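Local coordinates for DivIVA (Staphylococcus aureus, PDB 7O39), which probably helps organise cell division as a cytoplasmic coiled-coil protein of the divisome, this piece being its dimeric N-terminal domain, at residues N7-K12 / Q32-I37. Residues are numbered along the deposited sequence; the frame is centred on the assembly and turned at random.
Sequences NEIKNK and QLSTEI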
ATOM      1  N   ASN A   7       0.258  11.594   1.136  1.00 13.60           N
ATOM      2  CA  ASN A   7      -0.880  12.490   1.008  1.00 14.72           C
ATOM      3  C   ASN A   7      -1.768  12.109  -0.173  1.00 16.05           C
ATOM      4  O   ASN A   7      -2.989  12.268  -0.094  1.00 18.18           O
ATOM      5  CB  ASN A   7      -0.419  13.945   0.991  1.00 18.65           C
ATOM      6  CG  ASN A   7      -0.066  14.448   2.389  1.00 24.01           C
ATOM      7  OD1 ASN A   7      -0.624  13.979   3.387  1.00 30.00           O
ATOM      8  ND2 ASN A   7       0.857  15.395   2.467  1.00 28.61           N
ATOM      9  N   GLU A   8      -1.203  11.549  -1.245  1.00 14.59           N
ATOM     10  CA  GLU A   8      -2.054  11.043  -2.318  1.00 15.49           C
ATOM     11  C   GLU A   8      -2.968   9.934  -1.806  1.00 15.38           C
ATOM     12  O   GLU A   8      -4.157   9.883  -2.148  1.00 18.08           O
ATOM     13  CB  GLU A   8      -1.196  10.533  -3.481  1.00 18.58           C
ATOM     14  CG  GLU A   8      -0.640  11.635  -4.396  1.00 26.62           C
ATOM     15  CD  GLU A   8       0.464  11.140  -5.323  1.00 34.19           C
ATOM     16  OE1 GLU A   8       0.869   9.965  -5.199  1.00 36.23           O
ATOM     17  OE2 GLU A   8       0.926  11.929  -6.180  1.00 39.51           O
ATOM     18  N   ILE A   9      -2.423   9.028  -0.998  1.00 13.59           N
ATOM     19  CA  ILE A   9      -3.213   7.915  -0.484  1.00 14.21           C
ATOM     20  C   ILE A   9      -4.299   8.426   0.443  1.00 16.17           C
ATOM     21  O   ILE A   9      -5.468   8.042   0.331  1.00 18.35           O
ATOM     22  CB  ILE A   9      -2.300   6.900   0.224  1.00 13.40           C
ATOM     23  CG1 ILE A   9      -1.397   6.222  -0.804  1.00 13.83           C
ATOM     24  CG2 ILE A   9      -3.130   5.887   1.023  1.00 15.33           C
ATOM     25  CD1 ILE A   9      -0.317   5.358  -0.202  1.00 13.82           C
ATOM     26  N   LYS A  10      -3.930   9.295   1.378  1.00 16.44           N
ATOM     27  CA  LYS A  10      -4.886   9.734   2.383  1.00 19.08           C
ATOM     28  C   LYS A  10      -5.938  10.669   1.798  1.00 17.80           C
ATOM     29  O   LYS A  10      -7.057  10.732   2.317  1.00 20.51           O
ATOM     30  CB  LYS A  10      -4.130  10.378   3.542  1.00 23.30           C
ATOM     31  CG  LYS A  10      -3.211   9.389   4.251  1.00 29.35           C
ATOM     32  CD  LYS A  10      -2.456  10.016   5.411  1.00 35.41           C
ATOM     33  CE  LYS A  10      -1.195   9.227   5.737  1.00 40.74           C
ATOM     34  NZ  LYS A  10      -0.170  10.064   6.418  1.00 44.25           N
ATOM     35  N   ASN A  11      -5.618  11.375   0.716  1.00 16.59           N
ATOM     36  CA  ASN A  11      -6.532  12.332   0.104  1.00 17.63           C
ATOM     37  C   ASN A  11      -7.380  11.729  -1.006  1.00 16.75           C
ATOM     38  O   ASN A  11      -8.238  12.428  -1.555  1.00 20.60           O
ATOM     39  CB  ASN A  11      -5.750  13.520  -0.460  1.00 18.47           C
ATOM     40  CG  ASN A  11      -5.052  14.309   0.616  1.00 20.04           C
ATOM     41  OD1 ASN A  11      -5.324  14.125   1.805  1.00 22.75           O
ATOM     42  ND2 ASN A  11      -4.144  15.197   0.212  1.00 19.45           N
ATOM     43  N   LYS A  12      -7.154  10.469  -1.358  1.00 15.47           N
ATOM     44  CA  LYS A  12      -7.956   9.817  -2.382  1.00 16.02           C
ATOM     45  C   LYS A  12      -9.422   9.869  -1.975  1.00 15.92           C
ATOM     46  O   LYS A  12      -9.771   9.559  -0.834  1.00 18.27           O
ATOM     47  CB  LYS A  12      -7.493   8.369  -2.515  1.00 18.62           C
ATOM     48  CG  LYS A  12      -8.318   7.481  -3.409  1.00 23.77           C
ATOM     49  CD  LYS A  12      -8.019   7.724  -4.853  1.00 28.20           C
ATOM     50  CE  LYS A  12      -8.859   6.839  -5.747  1.00 29.78           C
ATOM     51  NZ  LYS A  12      -8.641   7.237  -7.157  1.00 33.55           N
ATOM     52  N   GLN A  32      -2.285   2.551   7.196  1.00 12.16           N
ATOM     53  CA  GLN A  32      -1.349   1.454   7.440  1.00 12.43           C
ATOM     54  C   GLN A  32      -0.598   1.074   6.172  1.00 11.15           C
ATOM     55  O   GLN A  32       0.613   0.805   6.214  1.00 11.90           O
ATOM     56  CB  GLN A  32      -2.090   0.248   8.007  1.00 14.44           C
ATOM     57  CG  GLN A  32      -2.638   0.454   9.416  1.00 18.47           C
ATOM     58  CD  GLN A  32      -3.294  -0.798   9.955  1.00 23.76           C
ATOM     59  OE1 GLN A  32      -4.283  -1.284   9.401  1.00 25.46           O
ATOM     60  NE2 GLN A  32      -2.742  -1.331  11.037  1.00 31.41           N
ATOM     61  N   LEU A  33      -1.294   1.025   5.033  1.00 10.65           N
ATOM     62  CA  LEU A  33      -0.619   0.679   3.788  1.00 10.89           C
ATOM     63  C   LEU A  33       0.384   1.754   3.388  1.00  9.44           C
ATOM     64  O   LEU A  33       1.479   1.435   2.900  1.00 11.28           O
ATOM     65  CB  LEU A  33      -1.628   0.438   2.668  1.00 11.22           C
ATOM     66  CG  LEU A  33      -2.541  -0.774   2.882  1.00 11.82           C
ATOM     67  CD1 LEU A  33      -3.479  -0.948   1.697  1.00 15.17           C
ATOM     68  CD2 LEU A  33      -1.758  -2.056   3.137  1.00 14.33           C
ATOM     69  N   SER A  34       0.045   3.026   3.599  1.00 10.26           N
ATOM     70  CA  SER A  34       0.997   4.096   3.311  1.00  9.98           C
ATOM     71  C   SER A  34       2.258   3.952   4.155  1.00 10.73           C
ATOM     72  O   SER A  34       3.377   4.109   3.653  1.00 11.76           O
ATOM     73  CB  SER A  34       0.354   5.456   3.539  1.00 11.20           C
ATOM     74  OG  SER A  34       1.306   6.469   3.279  1.00 12.78           O
ATOM     75  N   THR A  35       2.096   3.659   5.441  1.00 10.30           N
ATOM     76  CA  THR A  35       3.253   3.446   6.300  1.00 11.66           C
ATOM     77  C   THR A  35       4.124   2.311   5.772  1.00 11.68           C
ATOM     78  O   THR A  35       5.353   2.426   5.744  1.00 12.42           O
ATOM     79  CB  THR A  35       2.777   3.185   7.730  1.00 14.27           C
ATOM     80  OG1 THR A  35       2.145   4.367   8.222  1.00 16.58           O
ATOM     81  CG2 THR A  35       3.932   2.825   8.658  1.00 15.55           C
ATOM     82  N   GLU A  36       3.509   1.204   5.346  1.00 11.26           N
ATOM     83  CA  GLU A  36       4.278   0.085   4.814  1.00 11.77           C
ATOM     84  C   GLU A  36       5.055   0.502   3.573  1.00 10.65           C
ATOM     85  O   GLU A  36       6.242   0.175   3.432  1.00 11.87           O
ATOM     86  CB  GLU A  36       3.338  -1.078   4.483  1.00 20.00           C
ATOM     87  CG  GLU A  36       4.043  -2.361   4.071  1.00 21.64           C
ATOM     88  N   ILE A  37       4.403   1.245   2.671  1.00  9.99           N
ATOM     89  CA  ILE A  37       5.054   1.729   1.456  1.00 10.19           C
ATOM     90  C   ILE A  37       6.228   2.635   1.806  1.00  9.78           C
ATOM     91  O   ILE A  37       7.328   2.495   1.256  1.00 10.51           O
ATOM     92  CB  ILE A  37       4.026   2.429   0.545  1.00 11.04           C
ATOM     93  CG1 ILE A  37       3.093   1.374  -0.070  1.00 11.87           C
ATOM     94  CG2 ILE A  37       4.716   3.269  -0.528  1.00 11.86           C
ATOM     95  CD1 ILE A  37       1.847   1.935  -0.736  1.00 13.35           C
TER
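Ile9 lays its CD1 methyl against Ser34 where the short N-terminal helix of the DivIVA domain packs antiparallel on the long helix 23-53, whose residues 32-37 already lie in the predicted coiled coil. The axes of the two short segments run at 168°. They come within 9.8 Å of each other, and the nearest CA atoms, those of Ile9 and Ser34, are 6.8 Å apart. Of the 152 Å² buried in all, Ile9 contributes 62 Å² and Ser34 51 Å², which places the tight part at this pair. Ile9 CD1 rests 3.8 Å from Ser34 CB, and Ser34 OG, turned anti to its backbone N (chi1 179°), lies 4.0 Å from the same methyl. The apolar partner is Ile37, with its CD1 4.1 Å from Ile9 CD1. Ile9 reaches both because CG1 lies beside its backbone N (chi1 -68°) and the chain then runs on extended, bringing CD1 to the facing helix. Ile9 and Ile37 also pack on the second subunit, against its Leu33 and Ile37 respectively, so the apolar patch continues into the dimer interface. The other flank is loose: no hydrogen bond links the two segments, and of the exposed Lys10 only CE comes within 4.5 Å of Ser34, at OG.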